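Local coordinates for YycN protein (PDB 1ON0) that is of uncertain function but, as a homodimeric member of the GNAT family, probably transfers acyl groups such as acetyl, at residues His132-Thr135 against Ala136-Leu139; Leu50-Gly54 against Leu55-His59; Pro7-Thr10 against Glu11-Arg14; Lys138-Gln142 against Thr143-Glu147. All coordinates share one frame; numbering follows the deposited sequence.

Contact 1. Residues His132-Thr135 against Ala136-Leu139; sequences HNQT and ARKL
The first turn of helix 134-142 starts where the backbone O of N133 accepts from N of R137. This bond, 3.0 Å long, sets N133 at the N-cap position. The winding goes on with N of K138 on O of Q134 and N of L139 on O of T135, at 3.0 and 3.1 Å. N133 is also the centre of an inverse gamma turn, through which the chain leaves the preceding loop and enters the helix. No side chain caps this end: the N133 side chain lies instead against the methyl of A136.

In this GNAT domain helix 134-142 follows strand 124-127, and its opening turn carries one long pair. Q134 and R137 run alongside each other in the same direction, with amide and guanidinium planes 57° apart. OE1 of Q134 comes within 3.1 Å of NH1 of R137, but the angle is too poor for a hydrogen bond. R137 bends at its third torsion (chi3 70°), which turns the guanidinium back over the start of the helix, where NH1 bonds to the O of A131 and NH2 forms a salt bridge with E147. On another side of the turn, T135 packs on V29 of the second subunit.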
loop_
_atom_site.group_PDB
_atom_site.type_symbol
_atom_site.label_atom_id
_atom_site.label_comp_id
_atom_site.label_asym_id
_atom_site.label_seq_id
_atom_site.Cartn_x
_atom_site.Cartn_y
_atom_site.Cartn_z
ATOM N N HIS B 132 9.938 -18.978 11.229
ATOM C CA HIS B 132 10.634 -18.344 10.113
ATOM C C HIS B 132 9.795 -17.316 9.350
ATOM O O HIS B 132 10.354 -16.462 8.664
ATOM C CB HIS B 132 11.181 -19.391 9.135
ATOM C CG HIS B 132 10.123 -20.217 8.477
ATOM N ND1 HIS B 132 9.785 -21.482 8.909
ATOM C CD2 HIS B 132 9.297 -19.945 7.436
ATOM C CE1 HIS B 132 8.799 -21.954 8.167
ATOM N NE2 HIS B 132 8.484 -21.038 7.265
ATOM N N ASN B 133 8.471 -17.397 9.470
ATOM C CA ASN B 133 7.565 -16.461 8.798
ATOM C C ASN B 133 7.565 -15.126 9.550
ATOM O O ASN B 133 6.549 -14.710 10.099
ATOM C CB ASN B 133 6.139 -17.020 8.778
ATOM C CG ASN B 133 5.651 -17.344 7.379
ATOM O OD1 ASN B 133 6.098 -18.308 6.756
ATOM N ND2 ASN B 133 4.731 -16.530 6.872
ATOM N N GLN B 134 8.722 -14.473 9.566
ATOM C CA GLN B 134 8.920 -13.197 10.238
ATOM C C GLN B 134 7.930 -12.103 9.834
ATOM O O GLN B 134 7.382 -11.408 10.689
ATOM C CB GLN B 134 10.345 -12.715 9.969
ATOM C CG GLN B 134 11.191 -12.465 11.199
ATOM C CD GLN B 134 11.025 -13.528 12.271
ATOM O OE1 GLN B 134 10.137 -13.432 13.126
ATOM N NE2 GLN B 134 11.871 -14.553 12.225
ATOM N N THR B 135 7.695 -11.942 8.538
ATOM C CA THR B 135 6.782 -10.902 8.081
ATOM C C THR B 135 5.379 -11.130 8.610
ATOM O O THR B 135 4.692 -10.189 8.981
ATOM C CB THR B 135 6.722 -10.844 6.552
ATOM O OG1 THR B 135 8.040 -10.626 6.034
ATOM C CG2 THR B 135 5.811 -9.719 6.104
ATOM N N ALA B 136 4.958 -12.389 8.641
ATOM C CA ALA B 136 3.626 -12.721 9.132
ATOM C C ALA B 136 3.527 -12.427 10.625
ATOM O O ALA B 136 2.559 -11.813 11.084
ATOM C CB ALA B 136 3.302 -14.192 8.858
ATOM N N ARG B 137 4.525 -12.860 11.386
ATOM C CA ARG B 137 4.506 -12.619 12.820
ATOM C C ARG B 137 4.375 -11.142 13.117
ATOM O O ARG B 137 3.584 -10.756 13.954
ATOM C CB ARG B 137 5.764 -13.184 13.477
ATOM C CG ARG B 137 5.843 -14.686 13.417
ATOM C CD ARG B 137 7.215 -15.183 13.835
ATOM N NE ARG B 137 7.448 -14.994 15.258
ATOM C CZ ARG B 137 8.610 -15.239 15.853
ATOM N NH1 ARG B 137 9.645 -15.683 15.144
ATOM N NH2 ARG B 137 8.734 -15.042 17.159
ATOM N N LYS B 138 5.131 -10.306 12.420
ATOM C CA LYS B 138 5.035 -8.876 12.677
ATOM C C LYS B 138 3.663 -8.338 12.340
ATOM O O LYS B 138 3.122 -7.513 13.063
ATOM C CB LYS B 138 6.107 -8.095 11.914
ATOM C CG LYS B 138 7.338 -7.830 12.752
ATOM C CD LYS B 138 8.127 -6.643 12.225
ATOM C CE LYS B 138 9.206 -6.196 13.220
ATOM N NZ LYS B 138 10.272 -7.223 13.453
ATOM N N LEU B 139 3.099 -8.820 11.245
ATOM C CA LEU B 139 1.778 -8.386 10.830
ATOM C C LEU B 139 0.772 -8.766 11.920
ATOM O O LEU B 139 -0.029 -7.930 12.356
ATOM C CB LEU B 139 1.419 -9.029 9.485
ATOM C CG LEU B 139 0.064 -8.794 8.809
ATOM C CD1 LEU B 139 -0.989 -9.571 9.550
ATOM C CD2 LEU B 139 -0.283 -7.305 8.776
#

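Contact 2. Residues Leu50-Gly54 against Leu55-His59; sequences LLPRG and LETPH
R53 lays its guanidinium over the backbone of E56, whose O sits 3.3 Å above the centre of the plane. The chain of R53 is bent at its third torsion (chi3 59°), and this bend brings NH2 to OE1 of E56 in a salt bridge of 3.1 Å. NH2 comes from above the carboxylate plane, and the two planes stand 77° apart. A water bonded to the same OE1 lies at the guanidinium edge, in its plane, and accepts a weak bond from NE.

Between the two charged residues the backbone curls into a short 3-10 turn, with N of E56 bonded to O of R53 at 3.1 Å. The turn belongs to the connection between helix 36-50 and strand 60-66. G54 stands in it with positive phi (63°), and its O is gripped twice by T57: by OG1 at 2.9 Å and by N at 3.2 Å, both from one face of the carbonyl plane. OG1 also takes a weak bond from N of R53, while CG2 rests on CD of P52 at 3.5 Å. Replacing T57 with a valine would probably cost the O of G54 one of its two donors and leave N of R53 without this weak acceptor. On the inner side of the loop, L51 and L55 both pack on F13 of helix 10-31 and on L62 of strand 60-66.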
loop_
_atom_site.group_PDB
_atom_site.type_symbol
_atom_site.label_atom_id
_atom_site.label_comp_id
_atom_site.label_asym_id
_atom_site.label_seq_id
_atom_site.Cartn_x
_atom_site.Cartn_y
_atom_site.Cartn_z
ATOM N N LEU B 50 -8.138 -32.958 8.858
ATOM C CA LEU B 50 -8.721 -31.709 9.347
ATOM C C LEU B 50 -9.976 -31.372 8.584
ATOM O O LEU B 50 -10.892 -30.757 9.120
ATOM C CB LEU B 50 -7.720 -30.567 9.193
ATOM C CG LEU B 50 -6.806 -30.343 10.396
ATOM C CD1 LEU B 50 -5.802 -29.236 10.090
ATOM C CD2 LEU B 50 -7.660 -29.978 11.601
ATOM N N LEU B 51 -10.008 -31.790 7.325
ATOM C CA LEU B 51 -11.146 -31.537 6.460
ATOM C C LEU B 51 -11.629 -32.829 5.793
ATOM O O LEU B 51 -11.364 -33.071 4.623
ATOM C CB LEU B 51 -10.753 -30.489 5.418
ATOM C CG LEU B 51 -11.310 -29.073 5.596
ATOM C CD1 LEU B 51 -11.428 -28.696 7.063
ATOM C CD2 LEU B 51 -10.422 -28.093 4.853
ATOM N N PRO B 52 -12.363 -33.672 6.545
ATOM C CA PRO B 52 -12.894 -34.950 6.050
ATOM C C PRO B 52 -13.791 -34.783 4.830
ATOM O O PRO B 52 -13.505 -35.312 3.757
ATOM C CB PRO B 52 -13.677 -35.492 7.248
ATOM C CG PRO B 52 -12.981 -34.885 8.421
ATOM C CD PRO B 52 -12.752 -33.469 7.952
ATOM N N ARG B 53 -14.879 -34.047 5.023
ATOM C CA ARG B 53 -15.850 -33.784 3.967
ATOM C C ARG B 53 -15.499 -32.500 3.210
ATOM O O ARG B 53 -16.346 -31.920 2.539
ATOM C CB ARG B 53 -17.258 -33.649 4.567
ATOM C CG ARG B 53 -17.730 -34.846 5.398
ATOM C CD ARG B 53 -18.911 -34.470 6.291
ATOM N NE ARG B 53 -20.047 -33.975 5.509
ATOM C CZ ARG B 53 -21.126 -33.383 6.019
ATOM N NH1 ARG B 53 -21.239 -33.193 7.324
ATOM N NH2 ARG B 53 -22.094 -32.979 5.214
ATOM N N GLY B 54 -14.252 -32.055 3.313
ATOM C CA GLY B 54 -13.866 -30.835 2.624
ATOM C C GLY B 54 -14.635 -29.626 3.136
ATOM O O GLY B 54 -14.602 -29.325 4.329
ATOM N N LEU B 55 -15.329 -28.933 2.234
ATOM C CA LEU B 55 -16.106 -27.752 2.602
ATOM C C LEU B 55 -17.327 -28.071 3.465
ATOM O O LEU B 55 -17.903 -27.177 4.096
ATOM C CB LEU B 55 -16.553 -26.987 1.347
ATOM C CG LEU B 55 -15.455 -26.301 0.539
ATOM C CD1 LEU B 55 -16.042 -25.679 -0.709
ATOM C CD2 LEU B 55 -14.776 -25.240 1.392
ATOM N N GLU B 56 -17.729 -29.337 3.490
ATOM C CA GLU B 56 -18.881 -29.743 4.289
ATOM C C GLU B 56 -18.474 -30.139 5.697
ATOM O O GLU B 56 -19.300 -30.578 6.490
ATOM C CB GLU B 56 -19.636 -30.904 3.625
ATOM C CG GLU B 56 -20.548 -30.479 2.478
ATOM C CD GLU B 56 -21.871 -31.236 2.463
ATOM O OE1 GLU B 56 -21.875 -32.460 2.199
ATOM O OE2 GLU B 56 -22.915 -30.599 2.723
ATOM N N THR B 57 -17.195 -29.991 6.009
ATOM C CA THR B 57 -16.734 -30.317 7.341
ATOM C C THR B 57 -17.309 -29.230 8.240
ATOM O O THR B 57 -16.883 -28.072 8.195
ATOM C CB THR B 57 -15.199 -30.312 7.419
ATOM O OG1 THR B 57 -14.674 -31.244 6.464
ATOM C CG2 THR B 57 -14.737 -30.712 8.810
ATOM N N PRO B 58 -18.290 -29.589 9.075
ATOM C CA PRO B 58 -18.937 -28.638 9.982
ATOM C C PRO B 58 -18.010 -27.805 10.860
ATOM O O PRO B 58 -16.977 -28.286 11.314
ATOM C CB PRO B 58 -19.879 -29.531 10.793
ATOM C CG PRO B 58 -19.179 -30.861 10.802
ATOM C CD PRO B 58 -18.714 -30.970 9.374
ATOM N N HIS B 59 -18.410 -26.549 11.077
ATOM C CA HIS B 59 -17.686 -25.589 11.897
ATOM C C HIS B 59 -16.507 -24.909 11.198
ATOM O O HIS B 59 -15.954 -23.914 11.689
ATOM C CB HIS B 59 -17.214 -26.247 13.192
ATOM C CG HIS B 59 -18.328 -26.801 14.016
ATOM N ND1 HIS B 59 -19.542 -26.165 14.149
ATOM C CD2 HIS B 59 -18.414 -27.937 14.750
ATOM C CE1 HIS B 59 -20.331 -26.885 14.925
ATOM N NE2 HIS B 59 -19.669 -27.965 15.303
HETATM O O HOH W 1 -20.175 -34.455 2.104
#

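Contact 3. Residues Pro7-Thr10 against Glu11-Arg14; sequences PMQT and EEFR
Two carboxylates supply the side-chain hydrogen bonds between P7-T10 and E11-R14. OE1 of E12 accepts from the backbone N of Q9 at 3.1 Å, the N-H reaching it from above the carboxylate plane. OE1 of E11 takes the hydroxyl of T10 at 2.6 Å, on its anti side, somewhat tilted out of the carboxylate plane. That bond depends on T10 holding OG1 between the backbone N and the carbonyl carbon (chi1 70°). A water donates to O of P7 and, at 2.7 Å, to OE1 of E12.

Backbone bonds begin helix 10-31, with Q9 as its N-cap: F13 N meets O of Q9 at 3.0 Å, and N of R14 makes a weak bond to O of T10. As the third residue after the N-cap, E12 makes the glutamate half of a capping box, without a return bond from the Q9 side chain; the water carries the link to P7, ending strand 4-7 of this GNAT domain.

Apolar contact is left to selenomethionine M8 and to F13. SE of M8 lies 3.9 Å from CA of F13, and its CE sits at the ring edge, modelled doubtfully close. Both side chains pack on L62 and L55.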
loop_
_atom_site.group_PDB
_atom_site.type_symbol
_atom_site.label_atom_id
_atom_site.label_comp_id
_atom_site.label_asym_id
_atom_site.label_seq_id
_atom_site.Cartn_x
_atom_site.Cartn_y
_atom_site.Cartn_z
ATOM N N PRO B 7 -17.687 -17.329 0.932
ATOM C CA PRO B 7 -17.368 -18.746 1.163
ATOM C C PRO B 7 -16.874 -19.408 -0.137
ATOM O O PRO B 7 -17.435 -19.176 -1.199
ATOM C CB PRO B 7 -18.690 -19.319 1.688
ATOM C CG PRO B 7 -19.734 -18.377 1.146
ATOM C CD PRO B 7 -19.100 -17.028 1.212
HETATM N N MSE B 8 -15.810 -20.198 -0.058
HETATM C CA MSE B 8 -15.271 -20.853 -1.251
HETATM C C MSE B 8 -16.279 -21.812 -1.865
HETATM O O MSE B 8 -17.091 -22.415 -1.166
HETATM C CB MSE B 8 -14.019 -21.670 -0.938
HETATM C CG MSE B 8 -12.809 -20.903 -0.430
HETATM SE SE MSE B 8 -11.238 -22.040 -0.492
HETATM C CE MSE B 8 -11.952 -23.584 0.399
ATOM N N GLN B 9 -16.197 -21.947 -3.180
ATOM C CA GLN B 9 -17.051 -22.842 -3.946
ATOM C C GLN B 9 -16.185 -24.066 -4.223
ATOM O O GLN B 9 -14.957 -23.976 -4.193
ATOM C CB GLN B 9 -17.422 -22.202 -5.279
ATOM C CG GLN B 9 -17.972 -20.797 -5.181
ATOM C CD GLN B 9 -19.458 -20.783 -4.924
ATOM O OE1 GLN B 9 -19.928 -21.290 -3.904
ATOM N NE2 GLN B 9 -20.213 -20.208 -5.854
ATOM N N THR B 10 -16.822 -25.194 -4.520
ATOM C CA THR B 10 -16.113 -26.441 -4.801
ATOM C C THR B 10 -14.933 -26.251 -5.761
ATOM O O THR B 10 -13.907 -26.926 -5.638
ATOM C CB THR B 10 -17.068 -27.489 -5.405
ATOM O OG1 THR B 10 -17.436 -27.101 -6.737
ATOM C CG2 THR B 10 -18.335 -27.599 -4.556
ATOM N N GLU B 11 -15.072 -25.333 -6.712
ATOM C CA GLU B 11 -14.007 -25.075 -7.673
ATOM C C GLU B 11 -12.777 -24.553 -6.932
ATOM O O GLU B 11 -11.680 -25.106 -7.042
ATOM C CB GLU B 11 -14.451 -24.033 -8.708
ATOM C CG GLU B 11 -15.849 -24.232 -9.298
ATOM C CD GLU B 11 -16.970 -23.828 -8.340
ATOM O OE1 GLU B 11 -17.249 -24.568 -7.375
ATOM O OE2 GLU B 11 -17.575 -22.758 -8.552
ATOM N N GLU B 12 -12.975 -23.484 -6.170
ATOM C CA GLU B 12 -11.898 -22.859 -5.409
ATOM C C GLU B 12 -11.260 -23.787 -4.389
ATOM O O GLU B 12 -10.043 -23.906 -4.324
ATOM C CB GLU B 12 -12.420 -21.623 -4.675
ATOM C CG GLU B 12 -12.726 -20.440 -5.558
ATOM C CD GLU B 12 -13.499 -19.378 -4.820
ATOM O OE1 GLU B 12 -14.708 -19.587 -4.577
ATOM O OE2 GLU B 12 -12.895 -18.342 -4.471
ATOM N N PHE B 13 -12.091 -24.426 -3.578
ATOM C CA PHE B 13 -11.599 -25.326 -2.548
ATOM C C PHE B 13 -10.529 -26.286 -3.069
ATOM O O PHE B 13 -9.376 -26.232 -2.632
ATOM C CB PHE B 13 -12.769 -26.100 -1.936
ATOM C CG PHE B 13 -12.357 -27.093 -0.898
ATOM C CD1 PHE B 13 -11.502 -26.724 0.135
ATOM C CD2 PHE B 13 -12.803 -28.406 -0.967
ATOM C CE1 PHE B 13 -11.096 -27.647 1.080
ATOM C CE2 PHE B 13 -12.401 -29.342 -0.026
ATOM C CZ PHE B 13 -11.546 -28.962 0.999
ATOM N N ARG B 14 -10.908 -27.150 -4.008
ATOM C CA ARG B 14 -9.983 -28.124 -4.583
ATOM C C ARG B 14 -8.635 -27.492 -4.985
ATOM O O ARG B 14 -7.575 -28.031 -4.660
ATOM C CB ARG B 14 -10.665 -28.832 -5.766
ATOM C CG ARG B 14 -11.956 -29.574 -5.354
ATOM C CD ARG B 14 -12.569 -30.372 -6.500
ATOM N NE ARG B 14 -11.636 -31.386 -6.987
ATOM C CZ ARG B 14 -11.409 -32.547 -6.383
ATOM N NH1 ARG B 14 -12.060 -32.859 -5.271
ATOM N NH2 ARG B 14 -10.502 -33.378 -6.871
HETATM O O HOH W 2 -15.850 -17.424 -3.334
#

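Contact 4. Residues Lys138-Gln142 against Thr143-Glu147; sequences KLYEQ and TGFQE
Y140 and F145 both hold CG anti to the carbonyl carbon (chi1 -62° and -86°), and this brings their rings together at the end of helix 134-142. The pair is T-shaped: the edge of Y140 points at the face of F145, with centroids 5.7 Å apart and planes at 76°. Their CB atoms touch at 3.7 Å.

The backbone between them forms a Schellman motif. N of F145 bonds to O of Y140 at 2.8 Å, N of G144 to O of E141 at 3.2 Å, and G144, with positive phi, is the C-prime residue. T143 sends its N to O of L139 at 3.0 Å and OG1 to O of Y140 at 3.2 Å, with a weak second bond from OG1 to O of L139. O of Y140 thus accepts from OG1 and F145 N on opposite faces of its plane. An alanine in place of T143 is likely to leave O of Y140 with no hydroxyl donor on one face and to open a gap against L139 and L110. Past the turn, a water links E141 and E147, weakly at OE2 of E141 and at 3.0 Å from OE1 of E147, which R137 also holds by a salt bridge.

L139, Y140 and T143 pack on L110 of helix 105-119, while Y140 and F145 share L127 of strand 124-127 and reach strand 88-96 at F94 and I91.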
loop_
_atom_site.group_PDB
_atom_site.type_symbol
_atom_site.label_atom_id
_atom_site.label_comp_id
_atom_site.label_asym_id
_atom_site.label_seq_id
_atom_site.Cartn_x
_atom_site.Cartn_y
_atom_site.Cartn_z
ATOM N N LYS B 138 5.131 -10.306 12.420
ATOM C CA LYS B 138 5.035 -8.876 12.677
ATOM C C LYS B 138 3.663 -8.338 12.340
ATOM O O LYS B 138 3.122 -7.513 13.063
ATOM C CB LYS B 138 6.107 -8.095 11.914
ATOM C CG LYS B 138 7.338 -7.830 12.752
ATOM C CD LYS B 138 8.127 -6.643 12.225
ATOM C CE LYS B 138 9.206 -6.196 13.220
ATOM N NZ LYS B 138 10.272 -7.223 13.453
ATOM N N LEU B 139 3.099 -8.820 11.245
ATOM C CA LEU B 139 1.778 -8.386 10.830
ATOM C C LEU B 139 0.772 -8.766 11.920
ATOM O O LEU B 139 -0.029 -7.930 12.356
ATOM C CB LEU B 139 1.419 -9.029 9.485
ATOM C CG LEU B 139 0.064 -8.794 8.809
ATOM C CD1 LEU B 139 -0.989 -9.571 9.550
ATOM C CD2 LEU B 139 -0.283 -7.305 8.776
ATOM N N TYR B 140 0.826 -10.005 12.398
ATOM C CA TYR B 140 -0.113 -10.402 13.439
ATOM C C TYR B 140 0.121 -9.591 14.710
ATOM O O TYR B 140 -0.832 -9.210 15.383
ATOM C CB TYR B 140 -0.003 -11.903 13.736
ATOM C CG TYR B 140 -0.334 -12.803 12.551
ATOM C CD1 TYR B 140 -1.555 -12.706 11.893
ATOM C CD2 TYR B 140 0.577 -13.750 12.101
ATOM C CE1 TYR B 140 -1.861 -13.537 10.811
ATOM C CE2 TYR B 140 0.292 -14.587 11.023
ATOM C CZ TYR B 140 -0.923 -14.478 10.387
ATOM O OH TYR B 140 -1.216 -15.316 9.352
ATOM N N GLU B 141 1.381 -9.320 15.037
ATOM C CA GLU B 141 1.664 -8.543 16.231
ATOM C C GLU B 141 1.129 -7.124 16.074
ATOM O O GLU B 141 0.600 -6.553 17.022
ATOM C CB GLU B 141 3.167 -8.526 16.518
ATOM C CG GLU B 141 3.744 -9.921 16.784
ATOM C CD GLU B 141 5.221 -9.901 17.137
ATOM O OE1 GLU B 141 5.568 -9.311 18.184
ATOM O OE2 GLU B 141 6.031 -10.480 16.375
ATOM N N GLN B 142 1.258 -6.553 14.881
ATOM C CA GLN B 142 0.756 -5.208 14.644
ATOM C C GLN B 142 -0.763 -5.157 14.705
ATOM O O GLN B 142 -1.322 -4.136 15.098
ATOM C CB GLN B 142 1.219 -4.673 13.290
ATOM C CG GLN B 142 2.682 -4.281 13.238
ATOM C CD GLN B 142 3.033 -3.531 11.964
ATOM O OE1 GLN B 142 2.961 -4.080 10.862
ATOM N NE2 GLN B 142 3.408 -2.264 12.110
ATOM N N THR B 143 -1.445 -6.232 14.310
ATOM C CA THR B 143 -2.906 -6.205 14.373
ATOM C C THR B 143 -3.467 -6.631 15.730
ATOM O O THR B 143 -4.653 -6.900 15.844
ATOM C CB THR B 143 -3.580 -7.082 13.266
ATOM O OG1 THR B 143 -3.254 -8.466 13.463
ATOM C CG2 THR B 143 -3.144 -6.633 11.883
ATOM N N GLY B 144 -2.621 -6.701 16.753
ATOM C CA GLY B 144 -3.107 -7.068 18.081
ATOM C C GLY B 144 -2.912 -8.490 18.591
ATOM O O GLY B 144 -3.304 -8.809 19.715
ATOM N N PHE B 145 -2.319 -9.351 17.773
ATOM C CA PHE B 145 -2.071 -10.729 18.168
ATOM C C PHE B 145 -0.871 -10.806 19.082
ATOM O O PHE B 145 0.115 -10.105 18.886
ATOM C CB PHE B 145 -1.810 -11.605 16.946
ATOM C CG PHE B 145 -3.052 -12.134 16.314
ATOM C CD1 PHE B 145 -3.644 -13.295 16.789
ATOM C CD2 PHE B 145 -3.636 -11.473 15.237
ATOM C CE1 PHE B 145 -4.819 -13.792 16.204
ATOM C CE2 PHE B 145 -4.805 -11.963 14.653
ATOM C CZ PHE B 145 -5.389 -13.132 15.140
ATOM N N GLN B 146 -0.962 -11.673 20.080
ATOM C CA GLN B 146 0.120 -11.849 21.017
ATOM C C GLN B 146 0.570 -13.298 21.102
ATOM O O GLN B 146 -0.237 -14.220 20.990
ATOM C CB GLN B 146 -0.292 -11.337 22.402
ATOM C CG GLN B 146 0.036 -9.866 22.622
ATOM C CD GLN B 146 -0.361 -9.359 24.004
ATOM O OE1 GLN B 146 -1.540 -9.335 24.350
ATOM N NE2 GLN B 146 0.629 -8.943 24.796
ATOM N N GLU B 147 1.870 -13.477 21.296
ATOM C CA GLU B 147 2.473 -14.794 21.415
ATOM C C GLU B 147 2.113 -15.412 22.763
ATOM O O GLU B 147 2.237 -14.769 23.810
ATOM C CB GLU B 147 3.985 -14.677 21.315
ATOM C CG GLU B 147 4.504 -14.084 20.023
ATOM C CD GLU B 147 6.016 -13.963 20.053
ATOM O OE1 GLU B 147 6.634 -13.729 18.990
ATOM O OE2 GLU B 147 6.578 -14.089 21.167
HETATM O O HOH W 3 4.726 -13.491 16.692
#

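Overall arrangement
The four contacts form two groups on opposite sides of the chain's centre. Contacts 1 and 4, with centres about 9 Å apart, start and end helix 134-142; they share K138 and L139, and the salt bridge from R137 NH2 to E147 OE1, 3.1 Å, ties them together. The side chain of L139 lies about 5 Å from a bound sulfate, likely carried over from crystallisation, though an anion can settle where a pocket lies. Contacts 2 and 3, about 12 Å apart between centres, meet chiefly through F13, which lies against G54, L51 and L55, with M8 also touching L55. Between the groups, centres are 27 to 29 Å apart, and no atoms touch.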